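Local coordinates for protein anti-sigma-I factor RsgI3 (Clostridium thermocellum, PDB 6QE7) that probably holds the sigma factor SigI3 inactive until its extracellular PA14 pair, the part present here, binds plant polysaccharides such as pectin, at residues 64-67 with 73-76; 122-127 with 133-138; 184-187 with 193-196. All coordinates share one frame; numbering follows the deposited sequence.

Contact 1. Residues 64-67 with 73-76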
# COMPACT_ATOMS: atom_id res chain seq x y z
N PHE A 64 -11.43 -21.03 -15.98
CA PHE A 64 -10.33 -20.70 -15.03
C PHE A 64 -10.84 -20.91 -13.61
O PHE A 64 -12.05 -20.64 -13.24
CB PHE A 64 -9.84 -19.27 -15.20
CG PHE A 64 -9.13 -19.13 -16.48
CD1 PHE A 64 -9.84 -19.06 -17.67
CD2 PHE A 64 -7.77 -19.23 -16.54
CE1 PHE A 64 -9.18 -18.96 -18.87
CE2 PHE A 64 -7.11 -19.09 -17.74
CZ PHE A 64 -7.81 -18.98 -18.91
N TYR A 65 -9.97 -21.51 -12.82
CA TYR A 65 -10.20 -21.73 -11.37
C TYR A 65 -9.02 -21.14 -10.58
O TYR A 65 -7.86 -21.31 -10.98
CB TYR A 65 -10.28 -23.20 -10.98
CG TYR A 65 -11.01 -24.12 -11.92
CD1 TYR A 65 -10.50 -24.44 -13.19
CD2 TYR A 65 -12.22 -24.68 -11.54
CE1 TYR A 65 -11.18 -25.33 -14.01
CE2 TYR A 65 -12.91 -25.56 -12.37
CZ TYR A 65 -12.39 -25.88 -13.61
OH TYR A 65 -13.13 -26.72 -14.41
N THR A 66 -9.36 -20.54 -9.44
CA THR A 66 -8.43 -20.06 -8.41
C THR A 66 -8.79 -20.83 -7.15
O THR A 66 -9.96 -21.05 -6.89
CB THR A 66 -8.52 -18.54 -8.24
OG1 THR A 66 -9.82 -18.19 -7.77
CG2 THR A 66 -8.22 -17.79 -9.51
N VAL A 67 -7.80 -21.33 -6.45
CA VAL A 67 -8.02 -21.82 -5.07
C VAL A 67 -7.05 -21.00 -4.22
O VAL A 67 -5.83 -21.16 -4.42
CB VAL A 67 -7.74 -23.34 -4.95
CG1 VAL A 67 -8.11 -23.84 -3.57
CG2 VAL A 67 -8.50 -24.12 -5.99
N ARG A 73 -8.36 -11.77 -7.32
CA ARG A 73 -9.05 -11.26 -8.50
C ARG A 73 -8.35 -11.80 -9.74
O ARG A 73 -7.09 -11.78 -9.76
CB ARG A 73 -9.01 -9.73 -8.50
CG ARG A 73 -9.82 -9.04 -7.42
CD ARG A 73 -9.95 -7.55 -7.78
NE ARG A 73 -11.05 -7.04 -6.98
CZ ARG A 73 -10.92 -6.35 -5.87
NH1 ARG A 73 -9.72 -5.94 -5.40
NH2 ARG A 73 -12.05 -5.97 -5.32
N LEU A 74 -9.12 -12.30 -10.71
CA LEU A 74 -8.51 -12.83 -11.97
C LEU A 74 -9.08 -12.11 -13.15
O LEU A 74 -10.31 -12.17 -13.32
CB LEU A 74 -8.79 -14.33 -12.13
CG LEU A 74 -8.11 -15.00 -13.32
CD1 LEU A 74 -6.62 -14.81 -13.27
CD2 LEU A 74 -8.45 -16.49 -13.38
N TRP A 75 -8.18 -11.54 -13.96
CA TRP A 75 -8.49 -10.98 -15.29
C TRP A 75 -7.86 -11.88 -16.34
O TRP A 75 -6.63 -12.19 -16.23
CB TRP A 75 -8.01 -9.53 -15.52
CG TRP A 75 -8.59 -8.50 -14.62
CD1 TRP A 75 -9.54 -7.60 -14.95
CD2 TRP A 75 -8.18 -8.17 -13.29
NE1 TRP A 75 -9.79 -6.79 -13.88
CE2 TRP A 75 -8.94 -7.07 -12.87
CE3 TRP A 75 -7.28 -8.73 -12.38
CZ2 TRP A 75 -8.82 -6.48 -11.62
CZ3 TRP A 75 -7.15 -8.13 -11.15
CH2 TRP A 75 -7.92 -7.03 -10.76
N VAL A 76 -8.66 -12.24 -17.34
CA VAL A 76 -8.15 -12.83 -18.61
C VAL A 76 -8.70 -11.99 -19.78
O VAL A 76 -9.89 -11.70 -19.80
CB VAL A 76 -8.55 -14.31 -18.72
CG1 VAL A 76 -8.11 -14.92 -20.06
CG2 VAL A 76 -8.04 -15.15 -17.56
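Phe64 and Thr66 on one strand meet Leu74 and Val76 on the other across the inside of a PA14 beta-sandwich, and the contact is made by side chains. The segments belong to different sheets: 64-67 lies on strand 60-69, which pairs with 91-99 and 119-125, whereas 73-76 lies on strand 72-76, which pairs with 79-84 and 105-113. Their axes are 8.9 Å apart at closest approach and run nearly antiparallel, at 158°, a spacing that fits face-to-face sheet packing and is too wide for neighbouring strands of one sheet.

In the first shell, Val76 places its CG2 methyl over the Phe64 ring, 4.0 Å from the centroid and 6° off the ring normal, a well-centred CH-pi contact. The two side chains reach this position from opposite directions. Leu74 meets the root of the same side chain, its CD2 lying 3.6 Å from Phe64 CB, and the two side chains cross at about a right angle. That same methyl also meets Thr66, whose CG2 lies 4.1 Å from Leu74 CD2. Thr66 chi1 of 64° sets OG1 between the backbone N and the carbonyl carbon, leaving the CG2 branch as the one that meets the leucine.

Further out, both sheets complete the apolar layer. Leu122 packs on Thr66 and Leu74, Ile107 on Leu74 and Val76, and Ile97 on Phe64. Tyr65 and Arg73 point away from the other segment; on those outer sides Tyr65 OH is hydrogen-bonded to Ser125 OG and Arg73 NE forms a salt bridge with Asp83 OD1. All four residues that touch are buried, and the two segments bury 184 Å² between them, both sides summed. Val76 CG2 stands nearly centred, 4.1 Å from both CE2 and CZ of Phe64.

Contact 2. Residues 122-127 with 133-138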
# COMPACT_ATOMS: atom_id res chain seq x y z
N LEU A 122 -3.77 -21.49 -9.53
CA LEU A 122 -4.53 -21.13 -10.75
C LEU A 122 -4.62 -22.36 -11.66
O LEU A 122 -3.58 -22.82 -12.09
CB LEU A 122 -3.81 -19.98 -11.47
CG LEU A 122 -4.41 -19.56 -12.80
CD1 LEU A 122 -5.80 -19.03 -12.61
CD2 LEU A 122 -3.56 -18.51 -13.49
N MET A 123 -5.83 -22.79 -11.99
CA MET A 123 -6.09 -23.97 -12.82
C MET A 123 -6.95 -23.59 -14.02
O MET A 123 -7.41 -22.44 -14.11
CB MET A 123 -6.79 -25.02 -11.96
CG MET A 123 -5.98 -25.36 -10.76
SD MET A 123 -6.63 -26.67 -9.84
CE MET A 123 -8.09 -25.99 -9.06
N TRP A 124 -7.06 -24.47 -15.00
CA TRP A 124 -7.95 -24.30 -16.16
C TRP A 124 -8.42 -25.68 -16.62
O TRP A 124 -7.79 -26.64 -16.31
CB TRP A 124 -7.31 -23.54 -17.31
CG TRP A 124 -6.20 -24.21 -18.04
CD1 TRP A 124 -5.59 -25.39 -17.72
CD2 TRP A 124 -5.45 -23.63 -19.10
NE1 TRP A 124 -4.51 -25.57 -18.52
CE2 TRP A 124 -4.42 -24.54 -19.41
CE3 TRP A 124 -5.58 -22.49 -19.87
CZ2 TRP A 124 -3.54 -24.33 -20.46
CZ3 TRP A 124 -4.70 -22.28 -20.91
CH2 TRP A 124 -3.68 -23.19 -21.18
N SER A 125 -9.51 -25.70 -17.36
CA SER A 125 -10.19 -26.88 -17.92
C SER A 125 -10.91 -26.42 -19.18
O SER A 125 -11.09 -25.16 -19.35
CB SER A 125 -11.10 -27.52 -16.90
OG SER A 125 -12.30 -26.80 -16.74
N SER A 126 -11.20 -27.37 -20.07
CA SER A 126 -12.08 -27.23 -21.27
C SER A 126 -12.53 -28.61 -21.78
O SER A 126 -12.30 -29.65 -21.05
CB SER A 126 -11.44 -26.40 -22.39
OG SER A 126 -10.20 -26.89 -22.81
N LYS A 127 -13.18 -28.64 -22.95
CA LYS A 127 -13.73 -29.90 -23.47
C LYS A 127 -12.55 -30.88 -23.50
O LYS A 127 -12.67 -31.88 -22.83
CB LYS A 127 -14.35 -29.67 -24.84
CG LYS A 127 -15.27 -30.81 -25.22
CD LYS A 127 -16.11 -30.51 -26.44
CE LYS A 127 -15.27 -30.11 -27.63
NZ LYS A 127 -16.06 -29.24 -28.52
N ILE A 133 -3.46 -27.41 -12.98
CA ILE A 133 -2.57 -26.24 -12.80
C ILE A 133 -2.12 -25.69 -14.16
O ILE A 133 -1.51 -26.42 -14.94
CB ILE A 133 -1.34 -26.59 -11.93
CG1 ILE A 133 -1.71 -27.02 -10.51
CG2 ILE A 133 -0.38 -25.41 -11.93
CD1 ILE A 133 -2.21 -25.84 -9.64
N ILE A 134 -2.30 -24.40 -14.41
CA ILE A 134 -1.90 -23.89 -15.74
C ILE A 134 -0.39 -24.02 -15.79
O ILE A 134 0.32 -23.40 -15.00
CB ILE A 134 -2.34 -22.46 -16.04
CG1 ILE A 134 -3.85 -22.26 -15.88
CG2 ILE A 134 -1.89 -22.03 -17.44
CD1 ILE A 134 -4.36 -20.90 -16.36
N PRO A 135 0.17 -24.72 -16.79
CA PRO A 135 1.60 -24.97 -16.80
C PRO A 135 2.45 -23.88 -17.45
O PRO A 135 1.90 -23.02 -18.12
CB PRO A 135 1.68 -26.27 -17.61
CG PRO A 135 0.58 -26.10 -18.61
CD PRO A 135 -0.55 -25.45 -17.85
N SER A 136 3.76 -23.92 -17.19
CA SER A 136 4.70 -22.84 -17.54
C SER A 136 4.80 -22.74 -19.05
O SER A 136 5.10 -21.65 -19.52
CB SER A 136 6.09 -23.02 -16.96
OG SER A 136 6.62 -24.29 -17.28
N SER A 137 4.61 -23.85 -19.75
CA SER A 137 4.71 -23.91 -21.24
C SER A 137 3.67 -22.98 -21.85
O SER A 137 3.95 -22.48 -22.91
CB SER A 137 4.51 -25.30 -21.79
OG SER A 137 3.35 -25.88 -21.21
N GLN A 138 2.54 -22.75 -21.16
CA GLN A 138 1.45 -21.87 -21.69
C GLN A 138 1.46 -20.46 -21.08
O GLN A 138 0.45 -19.75 -21.27
CB GLN A 138 0.08 -22.48 -21.37
CG GLN A 138 -0.06 -23.96 -21.66
CD GLN A 138 0.42 -24.34 -23.03
OE1 GLN A 138 1.20 -25.28 -23.18
NE2 GLN A 138 0.03 -23.56 -24.03
O HOH W 1 -0.67 -21.84 -12.83
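Ile134 sits between Leu122 and Trp124 and forms the apolar centre of this contact. Its CG1 lies over a face of the indole, 3.9 Å from the centroid of the five-membered ring and 16° off its normal, a CH-pi contact, while CG2 covers the same ring system nearer its middle. CD1 continues to Leu122, reaching CG at 3.8 Å. With chi1 at 68°, Trp124 CG stands between its backbone N and carbonyl carbon, which brings the indole up against the 133-138 segment.

Around this centre, Pro135 CD approaches Trp124 CZ2 at 4.1 Å, and Gln138 CG meets Trp124 CZ2 at 3.7 Å. Met123 and Ile133 form an antiparallel non-hydrogen-bonded pair at the edge of the sheet; their side chains diverge, yet Met123 CG remains 4.0 Å from Ile133 CD1.

At the polar edge, Ile134 N donates to Leu122 O at 3.1 Å with an N-H...O angle of 170°. A water lies near both Leu122 O and Ile134 O. Trp124 NE1 is hydrogen-bonded to Glu132 OE2, and Gln138 NE2 to Glu55 O, while Gln138 OE1 accepts from Ser137 OG. The indole and the glutamine thus pack through carbon while their polar atoms have partners of their own, and between these two segments the hold comes from an apolar indole face and one direct backbone bond.

Contact 3. Residues 184-187 with 193-196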
# COMPACT_ATOMS: atom_id res chain seq x y z
N PHE A 184 14.00 29.50 11.36
CA PHE A 184 12.82 29.04 10.59
C PHE A 184 13.26 28.20 9.41
O PHE A 184 14.18 28.52 8.70
CB PHE A 184 11.96 30.22 10.13
CG PHE A 184 11.47 31.08 11.27
CD1 PHE A 184 10.65 30.55 12.23
CD2 PHE A 184 11.99 32.35 11.46
CE1 PHE A 184 10.23 31.31 13.30
CE2 PHE A 184 11.56 33.12 12.51
CZ PHE A 184 10.65 32.62 13.41
N PRO A 185 12.50 27.15 9.07
CA PRO A 185 12.85 26.34 7.92
C PRO A 185 12.72 27.03 6.55
O PRO A 185 13.16 26.49 5.52
CB PRO A 185 11.97 25.08 8.08
CG PRO A 185 10.79 25.58 8.87
CD PRO A 185 11.31 26.69 9.78
N VAL A 186 12.15 28.22 6.51
CA VAL A 186 11.83 28.91 5.24
C VAL A 186 12.45 30.30 5.42
O VAL A 186 12.22 30.87 6.49
CB VAL A 186 10.30 28.98 5.03
CG1 VAL A 186 9.92 29.64 3.71
CG2 VAL A 186 9.69 27.62 5.12
N GLY A 187 13.23 30.76 4.46
CA GLY A 187 13.83 32.11 4.49
C GLY A 187 12.89 33.17 3.94
O GLY A 187 11.83 32.84 3.38
N LYS A 193 6.20 34.00 9.91
CA LYS A 193 4.92 33.38 9.50
C LYS A 193 5.32 32.48 8.33
O LYS A 193 5.85 32.99 7.30
CB LYS A 193 3.81 34.41 9.16
CG LYS A 193 2.94 34.85 10.33
CD LYS A 193 2.05 36.12 10.09
CE LYS A 193 1.89 36.95 11.36
NZ LYS A 193 0.68 37.83 11.41
N PHE A 194 5.10 31.18 8.48
CA PHE A 194 5.30 30.19 7.41
C PHE A 194 4.33 29.03 7.72
O PHE A 194 3.67 28.98 8.80
CB PHE A 194 6.77 29.80 7.30
CG PHE A 194 7.23 28.80 8.35
CD1 PHE A 194 7.69 29.22 9.57
CD2 PHE A 194 7.09 27.44 8.13
CE1 PHE A 194 8.06 28.30 10.53
CE2 PHE A 194 7.46 26.52 9.08
CZ PHE A 194 7.97 26.95 10.28
N SER A 195 4.21 28.09 6.80
CA SER A 195 3.26 26.96 6.96
C SER A 195 3.82 25.78 6.15
O SER A 195 4.70 26.00 5.25
CB SER A 195 1.85 27.46 6.54
OG SER A 195 1.89 27.97 5.20
N VAL A 196 3.35 24.57 6.44
CA VAL A 196 3.86 23.32 5.80
C VAL A 196 2.68 22.38 5.56
O VAL A 196 1.78 22.37 6.40
CB VAL A 196 4.90 22.62 6.70
CG1 VAL A 196 5.72 21.61 5.92
CG2 VAL A 196 5.80 23.63 7.39
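Val186 and Phe194 are the nearest pair across two segments that do not pair as strands: their CA atoms are 7.0 Å apart. Residues 184-187 form an irregular part of the loop ahead of strand 193-202 in the second PA14 domain, and the chain bends at Pro185 (psi -8°) before extending again at Val186. The loop therefore lies beside residues 193-196, and side chains make the contact.

Phe194 receives all the contacts. Its chi1 of 79° sets CG between the backbone N and the carbonyl carbon and directs the ring at the loop. Pro185 crosses it at about a right angle, with CD 3.4 Å from Phe194 CZ and CG also close to that atom. Phe184 comes in obliquely, its CD1 3.8 Å from Phe194 CE1, and Val186 CG2 stands 4.0 Å from Phe194 CD2. Leu189 touches both phenylalanines, and Tyr158 of strand 154-159 packs on Pro185 and Val186.

Backbone pairing of Phe194 is directed elsewhere, to Asn262. The loop is accordingly held to this strand by shape and carbon contact, with one aromatic ring as the shared surface.

In the fold
Contacts 1 and 2 belong to the first PA14 domain and touch: Tyr65 O lies 2.7 Å from Met123 N, a probable hydrogen bond between neighbouring strands 60-69 and 119-125, and Phe64 CE2 packs on Ile134 CD1 at 3.6 Å. Contact 1 is the fully buried one, joining two sheets through apolar groups. Contact 2, partly buried, secures the chain beyond strand 132-133 to its sheet and adds a backbone hydrogen bond, with a water close by. Contact 3 is also partly buried but sits in the second PA14 domain, its centre about 52 Å from that of contact 1 and 60 Å from that of contact 2; there a loop rests on a strand through apolar contacts.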